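Local coordinates for protein soluble lytic murein transglycosylase (Escherichia coli, PDB 1QSA) that cleaves the glycosidic bonds between N-acetylmuramic acid and N-acetylglucosamine in peptidoglycan, leaving a 1,6-anhydro bond on the muramic acid residue, at residues R44-T47 and D48-N52; G557-R560 and T561-N565; G564-A567 and G568-A572. One frame throughout, in Å; residues are numbered along the deposited sequence.

Overall arrangement
All three contacts are local: contact 2 runs along helix 556-566, while contacts 1 and 3 lie where a helix ends. Contact 1 ends helix 38-48 near the N-terminus of the chain; contacts 2 and 3 lie on the other side of the molecule's centre, in the Slt transglycosylase domain, and share Gly564 and Asn565. The centres of contacts 1 and 2 are about 55 Å apart. Each contact is partly buried: Ile46 and Leu50, Val559 and Trp562, and Ser566 and Ile570 lie inside, the charged side chains nearer the surface. Contact 2 lays an indole on regular helix; at the first helix exit water links the charged side chains, at the other an arginine grips backbone carbonyls directly.

Contact 1: residues R44-T47 and D48-N52; sequences RQIT and DDLMN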
ATOM      1  N   ARG A  44      26.078  -1.414 -15.340  1.00 12.26           N
ATOM      2  CA  ARG A  44      26.478  -0.018 -15.179  1.00 12.60           C
ATOM      3  C   ARG A  44      27.258   0.450 -16.412  1.00 13.58           C
ATOM      4  O   ARG A  44      27.031   1.548 -16.923  1.00 13.73           O
ATOM      5  CB  ARG A  44      27.312   0.163 -13.900  1.00 13.64           C
ATOM      6  CG  ARG A  44      27.560   1.628 -13.554  1.00 12.66           C
ATOM      7  CD  ARG A  44      28.301   1.779 -12.215  1.00 12.44           C
ATOM      8  NE  ARG A  44      28.659   3.172 -11.948  1.00 14.73           N
ATOM      9  CZ  ARG A  44      29.096   3.651 -10.782  1.00 15.34           C
ATOM     10  NH1 ARG A  44      29.265   2.869  -9.725  1.00 13.94           N
ATOM     11  NH2 ARG A  44      29.398   4.935 -10.685  1.00 18.31           N
ATOM     12  N   GLN A  45      28.158  -0.393 -16.903  1.00 13.33           N
ATOM     13  CA  GLN A  45      28.961  -0.063 -18.084  1.00 13.96           C
ATOM     14  C   GLN A  45      28.078   0.124 -19.326  1.00 15.12           C
ATOM     15  O   GLN A  45      28.223   1.100 -20.074  1.00 15.07           O
ATOM     16  CB  GLN A  45      29.960  -1.186 -18.328  1.00 16.54           C
ATOM     17  CG  GLN A  45      30.937  -0.952 -19.457  1.00 21.12           C
ATOM     18  CD  GLN A  45      31.974  -2.050 -19.491  1.00 26.06           C
ATOM     19  OE1 GLN A  45      31.695  -3.167 -19.926  1.00 29.69           O
ATOM     20  NE2 GLN A  45      33.162  -1.760 -18.970  1.00 29.68           N
ATOM     21  N   ILE A  46      27.151  -0.802 -19.537  1.00 13.49           N
ATOM     22  CA  ILE A  46      26.269  -0.725 -20.702  1.00 14.93           C
ATOM     23  C   ILE A  46      25.395   0.524 -20.659  1.00 15.76           C
ATOM     24  O   ILE A  46      25.308   1.269 -21.645  1.00 16.04           O
ATOM     25  CB  ILE A  46      25.397  -1.993 -20.802  1.00 15.14           C
ATOM     26  CG1 ILE A  46      26.281  -3.199 -21.116  1.00 14.95           C
ATOM     27  CG2 ILE A  46      24.320  -1.837 -21.871  1.00 16.10           C
ATOM     28  CD1 ILE A  46      25.528  -4.526 -21.051  1.00 16.98           C
ATOM     29  N   THR A  47      24.784   0.777 -19.507  1.00 14.84           N
ATOM     30  CA  THR A  47      23.903   1.936 -19.346  1.00 16.89           C
ATOM     31  C   THR A  47      24.599   3.282 -19.326  1.00 18.48           C
ATOM     32  O   THR A  47      23.961   4.308 -19.572  1.00 20.43           O
ATOM     33  CB  THR A  47      22.954   1.807 -18.135  1.00 16.89           C
ATOM     34  OG1 THR A  47      23.696   1.555 -16.932  1.00 16.75           O
ATOM     35  CG2 THR A  47      21.969   0.677 -18.370  1.00 16.83           C
ATOM     36  N   ASP A  48      25.894   3.282 -19.020  1.00 15.95           N
ATOM     37  CA  ASP A  48      26.685   4.509 -19.006  1.00 18.22           C
ATOM     38  C   ASP A  48      26.744   5.143 -20.399  1.00 18.32           C
ATOM     39  O   ASP A  48      26.943   6.351 -20.528  1.00 20.74           O
ATOM     40  CB  ASP A  48      28.121   4.206 -18.552  1.00 17.62           C
ATOM     41  CG  ASP A  48      28.350   4.484 -17.078  1.00 18.19           C
ATOM     42  OD1 ASP A  48      27.387   4.747 -16.341  1.00 18.44           O
ATOM     43  OD2 ASP A  48      29.522   4.444 -16.658  1.00 22.24           O
ATOM     44  N   ASP A  49      26.619   4.321 -21.432  1.00 17.32           N
ATOM     45  CA  ASP A  49      26.688   4.809 -22.804  1.00 18.48           C
ATOM     46  C   ASP A  49      25.520   4.213 -23.588  1.00 16.25           C
ATOM     47  O   ASP A  49      25.678   3.857 -24.753  1.00 15.78           O
ATOM     48  CB  ASP A  49      28.028   4.361 -23.421  1.00 21.55           C
ATOM     49  CG  ASP A  49      28.389   5.130 -24.689  1.00 24.72           C
ATOM     50  OD1 ASP A  49      27.973   6.303 -24.818  1.00 27.93           O
ATOM     51  OD2 ASP A  49      29.106   4.559 -25.546  1.00 28.07           O
ATOM     52  N   LEU A  50      24.341   4.148 -22.967  1.00 14.90           N
ATOM     53  CA  LEU A  50      23.181   3.541 -23.618  1.00 14.16           C
ATOM     54  C   LEU A  50      22.806   4.163 -24.967  1.00 13.77           C
ATOM     55  O   LEU A  50      22.370   3.459 -25.874  1.00 13.22           O
ATOM     56  CB  LEU A  50      21.964   3.520 -22.682  1.00 14.64           C
ATOM     57  CG  LEU A  50      20.936   2.438 -23.049  1.00 15.25           C
ATOM     58  CD1 LEU A  50      21.548   1.036 -22.893  1.00 15.72           C
ATOM     59  CD2 LEU A  50      19.663   2.590 -22.210  1.00 15.87           C
ATOM     60  N   MET A  51      23.021   5.467 -25.110  1.00 14.23           N
ATOM     61  CA  MET A  51      22.669   6.138 -26.371  1.00 14.20           C
ATOM     62  C   MET A  51      23.510   5.695 -27.571  1.00 16.27           C
ATOM     63  O   MET A  51      23.111   5.900 -28.713  1.00 17.41           O
ATOM     64  CB  MET A  51      22.737   7.657 -26.212  1.00 14.66           C
ATOM     65  CG  MET A  51      21.653   8.233 -25.314  1.00 17.73           C
ATOM     66  SD  MET A  51      21.718  10.049 -25.277  1.00 26.09           S
ATOM     67  CE  MET A  51      20.031  10.434 -24.930  1.00 26.95           C
ATOM     68  N   ASN A  52      24.650   5.059 -27.308  1.00 16.41           N
ATOM     69  CA  ASN A  52      25.539   4.604 -28.374  1.00 17.20           C
ATOM     70  C   ASN A  52      25.698   3.089 -28.431  1.00 18.54           C
ATOM     71  O   ASN A  52      26.520   2.569 -29.189  1.00 19.66           O
ATOM     72  CB  ASN A  52      26.901   5.277 -28.205  1.00 19.73           C
ATOM     73  CG  ASN A  52      26.819   6.778 -28.376  1.00 19.83           C
ATOM     74  OD1 ASN A  52      26.291   7.265 -29.375  1.00 24.44           O
ATOM     75  ND2 ASN A  52      27.313   7.515 -27.402  1.00 22.23           N
TER
HETATM   76  O   HOH W   1      27.968   5.356 -13.706  1.00 19.74           O
HETATM   77  O   HOH W   2      24.852   3.747 -15.789  1.00 24.96           O
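Arg44 and Asp48 meet one turn apart at the end of helix 38-48, where Asp48 N donates to Arg44 O at 2.9 Å. Arg44 NE and Asp48 OD1, 4.8 Å apart, are joined by one water, which accepts from NE in the plane of the guanidinium and donates to OD1. A second water gives its protons to Asp48 OD1 and, at 2.7 Å, to Thr47 OG1, whose hydroxyl also bonds to Tyr43 O. The other carboxylate oxygen, OD2, takes Trp17 NE1 and a salt bridge from Arg20, while Arg44 NH2 is salt-bridged to Asp18. Arg44 CG lies anti to the backbone N (chi1 -170°) and the chain runs extended from there, carrying the guanidinium away from the carboxylate, with the water filling the gap; the two planes stand 88° apart.

Beyond Asp48 the helix passes through weak i-to-i-3 bonds, Asp49 N to Ile46 O at 3.3 Å and Leu50 N to Thr47 O at 3.4 Å, into the 3-10 segment 50-52, where Asn52 ND2 reaches back to Asp49 OD1. On the buried side Ile46 CG2 touches Leu50 CD1 at 4.1 Å, and Leu50 packs on Phe78 of helix 69-84, its neighbour in this all-helical N-terminal part of the chain. With two waters on OD1 and two protein donors on OD2, both carboxylate oxygens of Asp48 are engaged, and the nearby arginines would probably favour its ionised form.

Contact 2: residues G557-R560 and T561-N565; sequences GRVR and TWLGN
Trp562 CG sits anti to its own carbonyl carbon (chi1 -65°), and with chi2 at -18° the indole is swung back along the helix over the preceding turn, toward Arg558. One ring face takes Arg558 CB in a CH-pi contact, 4.3 Å from the centroid of the six-membered ring and close to its normal. Arg558 O lies over a face as well, 3.2 Å from Trp562 CG, while also accepting Trp562 N at 2.9 Å in the regular helical bond. A bend at chi2 brings Arg558 NH1 to a water in the plane of the indole, which accepts from Trp562 NE1 at 2.9 Å and, weakly, from NH1. Putting an alanine at Trp562 would probably open a gap beside Arg558 CB and leave that water without its indole donor. Another water donates to Gly557 O and also hydrogen-bonds with Thr561 OG1.

Val559 and Leu563 run side by side, CG1 to CD1 at 4.0 Å. Val559 and the indole are buried, Leu563 only partly: Val559 rests on Ala550 and Ala551 of helix 545-554, Leu563 reaches Phe547 of the same helix, and Trp562 packs on Phe575 of helix 572-578 and meets Phe581 edge-to-face.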
ATOM      1  N   GLY A 557      -2.957  15.008  17.049  1.00 12.93           N
ATOM      2  CA  GLY A 557      -4.172  15.794  16.887  1.00 14.00           C
ATOM      3  C   GLY A 557      -5.404  14.959  16.589  1.00 13.78           C
ATOM      4  O   GLY A 557      -6.466  15.149  17.199  1.00 14.48           O
ATOM      5  N   ARG A 558      -5.249  14.017  15.663  1.00 13.79           N
ATOM      6  CA  ARG A 558      -6.335  13.111  15.276  1.00 13.34           C
ATOM      7  C   ARG A 558      -6.759  12.264  16.460  1.00 11.11           C
ATOM      8  O   ARG A 558      -7.951  12.079  16.679  1.00 12.46           O
ATOM      9  CB  ARG A 558      -5.912  12.199  14.118  1.00 16.18           C
ATOM     10  CG  ARG A 558      -6.068  12.832  12.759  1.00 21.19           C
ATOM     11  CD  ARG A 558      -7.545  13.095  12.439  1.00 23.99           C
ATOM     12  NE  ARG A 558      -7.665  13.983  11.286  1.00 29.40           N
ATOM     13  CZ  ARG A 558      -8.802  14.520  10.854  1.00 30.54           C
ATOM     14  NH1 ARG A 558      -9.954  14.234  11.454  1.00 29.61           N
ATOM     15  NH2 ARG A 558      -8.785  15.327   9.799  1.00 31.34           N
ATOM     16  N   VAL A 559      -5.790  11.764  17.230  1.00 11.25           N
ATOM     17  CA  VAL A 559      -6.119  10.942  18.391  1.00 11.37           C
ATOM     18  C   VAL A 559      -6.900  11.775  19.414  1.00 10.91           C
ATOM     19  O   VAL A 559      -7.881  11.287  19.976  1.00 11.39           O
ATOM     20  CB  VAL A 559      -4.865  10.294  19.025  1.00 13.03           C
ATOM     21  CG1 VAL A 559      -5.249   9.481  20.259  1.00 13.94           C
ATOM     22  CG2 VAL A 559      -4.165   9.396  18.008  1.00 11.54           C
ATOM     23  N   ARG A 560      -6.510  13.037  19.624  1.00 11.38           N
ATOM     24  CA  ARG A 560      -7.248  13.906  20.554  1.00 12.04           C
ATOM     25  C   ARG A 560      -8.704  14.053  20.100  1.00 11.78           C
ATOM     26  O   ARG A 560      -9.630  13.959  20.908  1.00 12.01           O
ATOM     27  CB  ARG A 560      -6.588  15.282  20.635  0.77 13.04           C
ATOM     28  CG  ARG A 560      -5.277  15.282  21.399  0.77 15.01           C
ATOM     29  CD  ARG A 560      -4.793  16.707  21.665  0.77 18.66           C
ATOM     30  NE  ARG A 560      -4.286  17.389  20.472  0.77 20.76           N
ATOM     31  CZ  ARG A 560      -3.013  17.346  20.068  0.77 19.25           C
ATOM     32  NH1 ARG A 560      -2.128  16.613  20.717  0.77 19.66           N
ATOM     33  NH2 ARG A 560      -2.635  18.000  18.985  0.77 21.17           N
ATOM     34  N   THR A 561      -8.898  14.287  18.806  1.00 11.14           N
ATOM     35  CA  THR A 561     -10.241  14.407  18.230  1.00 12.24           C
ATOM     36  C   THR A 561     -11.055  13.126  18.456  1.00 11.63           C
ATOM     37  O   THR A 561     -12.201  13.168  18.906  1.00 11.96           O
ATOM     38  CB  THR A 561     -10.158  14.718  16.719  1.00 13.17           C
ATOM     39  OG1 THR A 561      -9.575  16.015  16.553  1.00 15.65           O
ATOM     40  CG2 THR A 561     -11.533  14.699  16.064  1.00 13.71           C
ATOM     41  N   TRP A 562     -10.462  11.980  18.149  1.00 10.76           N
ATOM     42  CA  TRP A 562     -11.148  10.715  18.346  1.00 11.29           C
ATOM     43  C   TRP A 562     -11.547  10.478  19.802  1.00 11.70           C
ATOM     44  O   TRP A 562     -12.661  10.023  20.085  1.00 10.98           O
ATOM     45  CB  TRP A 562     -10.268   9.579  17.828  1.00 11.58           C
ATOM     46  CG  TRP A 562     -10.055   9.670  16.341  1.00 12.04           C
ATOM     47  CD1 TRP A 562     -10.807  10.386  15.443  1.00 12.06           C
ATOM     48  CD2 TRP A 562      -9.010   9.042  15.585  1.00 11.05           C
ATOM     49  NE1 TRP A 562     -10.291  10.239  14.173  1.00 13.56           N
ATOM     50  CE2 TRP A 562      -9.186   9.426  14.232  1.00 12.22           C
ATOM     51  CE3 TRP A 562      -7.937   8.193  15.914  1.00 10.77           C
ATOM     52  CZ2 TRP A 562      -8.328   8.996  13.209  1.00 12.42           C
ATOM     53  CZ3 TRP A 562      -7.080   7.761  14.884  1.00 10.57           C
ATOM     54  CH2 TRP A 562      -7.288   8.168  13.553  1.00 12.45           C
ATOM     55  N   LEU A 563     -10.664  10.849  20.730  1.00 10.82           N
ATOM     56  CA  LEU A 563     -10.964  10.681  22.148  1.00 10.74           C
ATOM     57  C   LEU A 563     -12.066  11.642  22.594  1.00 11.14           C
ATOM     58  O   LEU A 563     -12.880  11.305  23.452  1.00 11.59           O
ATOM     59  CB  LEU A 563      -9.696  10.841  22.992  1.00 11.49           C
ATOM     60  CG  LEU A 563      -8.831   9.576  23.033  1.00 10.36           C
ATOM     61  CD1 LEU A 563      -7.445   9.884  23.617  1.00 11.73           C
ATOM     62  CD2 LEU A 563      -9.561   8.508  23.857  1.00 11.54           C
ATOM     63  N   GLY A 564     -12.120  12.810  21.953  1.00 11.68           N
ATOM     64  CA  GLY A 564     -13.158  13.787  22.260  1.00 13.22           C
ATOM     65  C   GLY A 564     -14.508  13.277  21.766  1.00 14.10           C
ATOM     66  O   GLY A 564     -15.549  13.578  22.362  1.00 14.22           O
ATOM     67  N   ASN A 565     -14.480  12.468  20.709  1.00 14.40           N
ATOM     68  CA  ASN A 565     -15.691  11.888  20.120  1.00 14.02           C
ATOM     69  C   ASN A 565     -16.288  10.779  20.994  1.00 13.85           C
ATOM     70  O   ASN A 565     -17.477  10.805  21.295  1.00 15.59           O
ATOM     71  CB  ASN A 565     -15.403  11.325  18.720  1.00 15.46           C
ATOM     72  CG  ASN A 565     -15.078  12.402  17.686  1.00 17.36           C
ATOM     73  OD1 ASN A 565     -15.328  13.590  17.895  1.00 18.91           O
ATOM     74  ND2 ASN A 565     -14.538  11.972  16.541  1.00 19.32           N
TER
HETATM   75  O   HOH W   3      -7.373  17.771  17.881  1.00 27.87           O
HETATM   76  O   HOH W   4     -11.507  11.955  12.220  1.00 19.85           O

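Contact 3: residues G564-A567 and G568-A572; sequences GNSA and GRIDA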
ATOM      1  N   GLY A 564     -12.120  12.810  21.953  1.00 11.68           N
ATOM      2  CA  GLY A 564     -13.158  13.787  22.260  1.00 13.22           C
ATOM      3  C   GLY A 564     -14.508  13.277  21.766  1.00 14.10           C
ATOM      4  O   GLY A 564     -15.549  13.578  22.362  1.00 14.22           O
ATOM      5  N   ASN A 565     -14.480  12.468  20.709  1.00 14.40           N
ATOM      6  CA  ASN A 565     -15.691  11.888  20.120  1.00 14.02           C
ATOM      7  C   ASN A 565     -16.288  10.779  20.994  1.00 13.85           C
ATOM      8  O   ASN A 565     -17.477  10.805  21.295  1.00 15.59           O
ATOM      9  CB  ASN A 565     -15.403  11.325  18.720  1.00 15.46           C
ATOM     10  CG  ASN A 565     -15.078  12.402  17.686  1.00 17.36           C
ATOM     11  OD1 ASN A 565     -15.328  13.590  17.895  1.00 18.91           O
ATOM     12  ND2 ASN A 565     -14.538  11.972  16.541  1.00 19.32           N
ATOM     13  N   SER A 566     -15.466   9.814  21.408  1.00 12.43           N
ATOM     14  CA  SER A 566     -15.934   8.711  22.245  1.00 13.38           C
ATOM     15  C   SER A 566     -16.268   9.258  23.639  1.00 13.31           C
ATOM     16  O   SER A 566     -17.212   8.800  24.285  1.00 13.44           O
ATOM     17  CB  SER A 566     -14.886   7.584  22.296  1.00 13.63           C
ATOM     18  OG  SER A 566     -13.575   8.099  22.463  1.00 12.54           O
ATOM     19  N   ALA A 567     -15.466  10.219  24.093  1.00 13.69           N
ATOM     20  CA  ALA A 567     -15.692  10.907  25.366  1.00 13.40           C
ATOM     21  C   ALA A 567     -15.856  10.060  26.634  1.00 12.94           C
ATOM     22  O   ALA A 567     -16.674  10.393  27.507  1.00 13.66           O
ATOM     23  CB  ALA A 567     -16.880  11.859  25.206  1.00 15.87           C
ATOM     24  N   GLY A 568     -15.063   8.994  26.747  1.00 11.93           N
ATOM     25  CA  GLY A 568     -15.099   8.136  27.923  1.00 13.23           C
ATOM     26  C   GLY A 568     -16.262   7.166  28.050  1.00 13.90           C
ATOM     27  O   GLY A 568     -16.412   6.510  29.086  1.00 15.57           O
ATOM     28  N   ARG A 569     -17.036   7.022  26.977  1.00 13.79           N
ATOM     29  CA  ARG A 569     -18.212   6.158  26.970  1.00 13.00           C
ATOM     30  C   ARG A 569     -17.989   4.712  26.540  1.00 14.36           C
ATOM     31  O   ARG A 569     -18.876   3.876  26.726  1.00 12.34           O
ATOM     32  CB  ARG A 569     -19.273   6.740  26.030  1.00 12.83           C
ATOM     33  CG  ARG A 569     -19.884   8.074  26.475  1.00 14.14           C
ATOM     34  CD  ARG A 569     -20.838   8.611  25.413  1.00 13.76           C
ATOM     35  NE  ARG A 569     -20.150   9.011  24.183  1.00 12.91           N
ATOM     36  CZ  ARG A 569     -20.760   9.514  23.116  1.00 14.13           C
ATOM     37  NH1 ARG A 569     -22.085   9.680  23.107  1.00 15.49           N
ATOM     38  NH2 ARG A 569     -20.051   9.851  22.059  1.00 13.09           N
ATOM     39  N   ILE A 570     -16.820   4.403  25.979  1.00 12.63           N
ATOM     40  CA  ILE A 570     -16.614   3.050  25.432  1.00 11.89           C
ATOM     41  C   ILE A 570     -15.395   2.279  25.937  1.00 12.26           C
ATOM     42  O   ILE A 570     -14.579   2.813  26.690  1.00 13.05           O
ATOM     43  CB  ILE A 570     -16.591   3.106  23.878  1.00 12.02           C
ATOM     44  CG1 ILE A 570     -15.282   3.740  23.384  1.00 11.10           C
ATOM     45  CG2 ILE A 570     -17.788   3.935  23.371  1.00 11.06           C
ATOM     46  CD1 ILE A 570     -15.256   4.033  21.880  1.00 12.50           C
ATOM     47  N   ASP A 571     -15.285   1.009  25.540  1.00 11.88           N
ATOM     48  CA  ASP A 571     -14.147   0.211  25.971  1.00 11.37           C
ATOM     49  C   ASP A 571     -13.001   0.212  24.952  1.00 10.85           C
ATOM     50  O   ASP A 571     -13.109   0.812  23.880  1.00  9.57           O
ATOM     51  CB  ASP A 571     -14.564  -1.211  26.421  1.00 11.97           C
ATOM     52  CG  ASP A 571     -14.998  -2.132  25.274  1.00 16.13           C
ATOM     53  OD1 ASP A 571     -14.663  -1.909  24.102  1.00 14.68           O
ATOM     54  OD2 ASP A 571     -15.662  -3.144  25.575  1.00 17.63           O
ATOM     55  N   ALA A 572     -11.891  -0.422  25.323  1.00 10.37           N
ATOM     56  CA  ALA A 572     -10.690  -0.473  24.483  1.00  9.88           C
ATOM     57  C   ALA A 572     -10.907  -1.037  23.081  1.00  9.45           C
ATOM     58  O   ALA A 572     -10.423  -0.470  22.087  1.00 11.72           O
ATOM     59  CB  ALA A 572      -9.605  -1.270  25.190  1.00 10.43           C
TER
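Arg569 closes a type I' beta turn from Ser566 as helix 556-566 ends, and its backbone and side chain both bind that helix end. Three hydrogen bonds do this. Arg569 N donates to Ser566 O at 3.2 Å, closing the turn, and NE of the same arginine reaches that oxygen at 2.9 Å in an almost straight bond (173°), with Ser566 O in the plane of the guanidinium. The third runs from Arg569 NH2 to Asn565 O, 2.8 Å, in the plane of that carbonyl though more bent at hydrogen. A bend at chi3 curls the side chain back so that one guanidinium edge spans two successive carbonyls at the helix C-terminus, where the helix dipole would probably suit its positive charge.

The backbone turns through positive phi at both Ala567 and Gly568; a side chain at the latter would clash with Ala567 O.

In the packing, Ser566 CB meets Ile570 CD1 at 3.6 Å, while the serine hydroxyl shares its single proton between Tyr618 O, its stronger partner, and Trp562 O. Ile570 also packs on Phe575, and beyond it Asp571 caps helix 572-578 through OD1 to Ala574 N. At Ser566 O, Arg569 NE and N arrive from opposite faces of the carbonyl plane, 42° and 48° out of it.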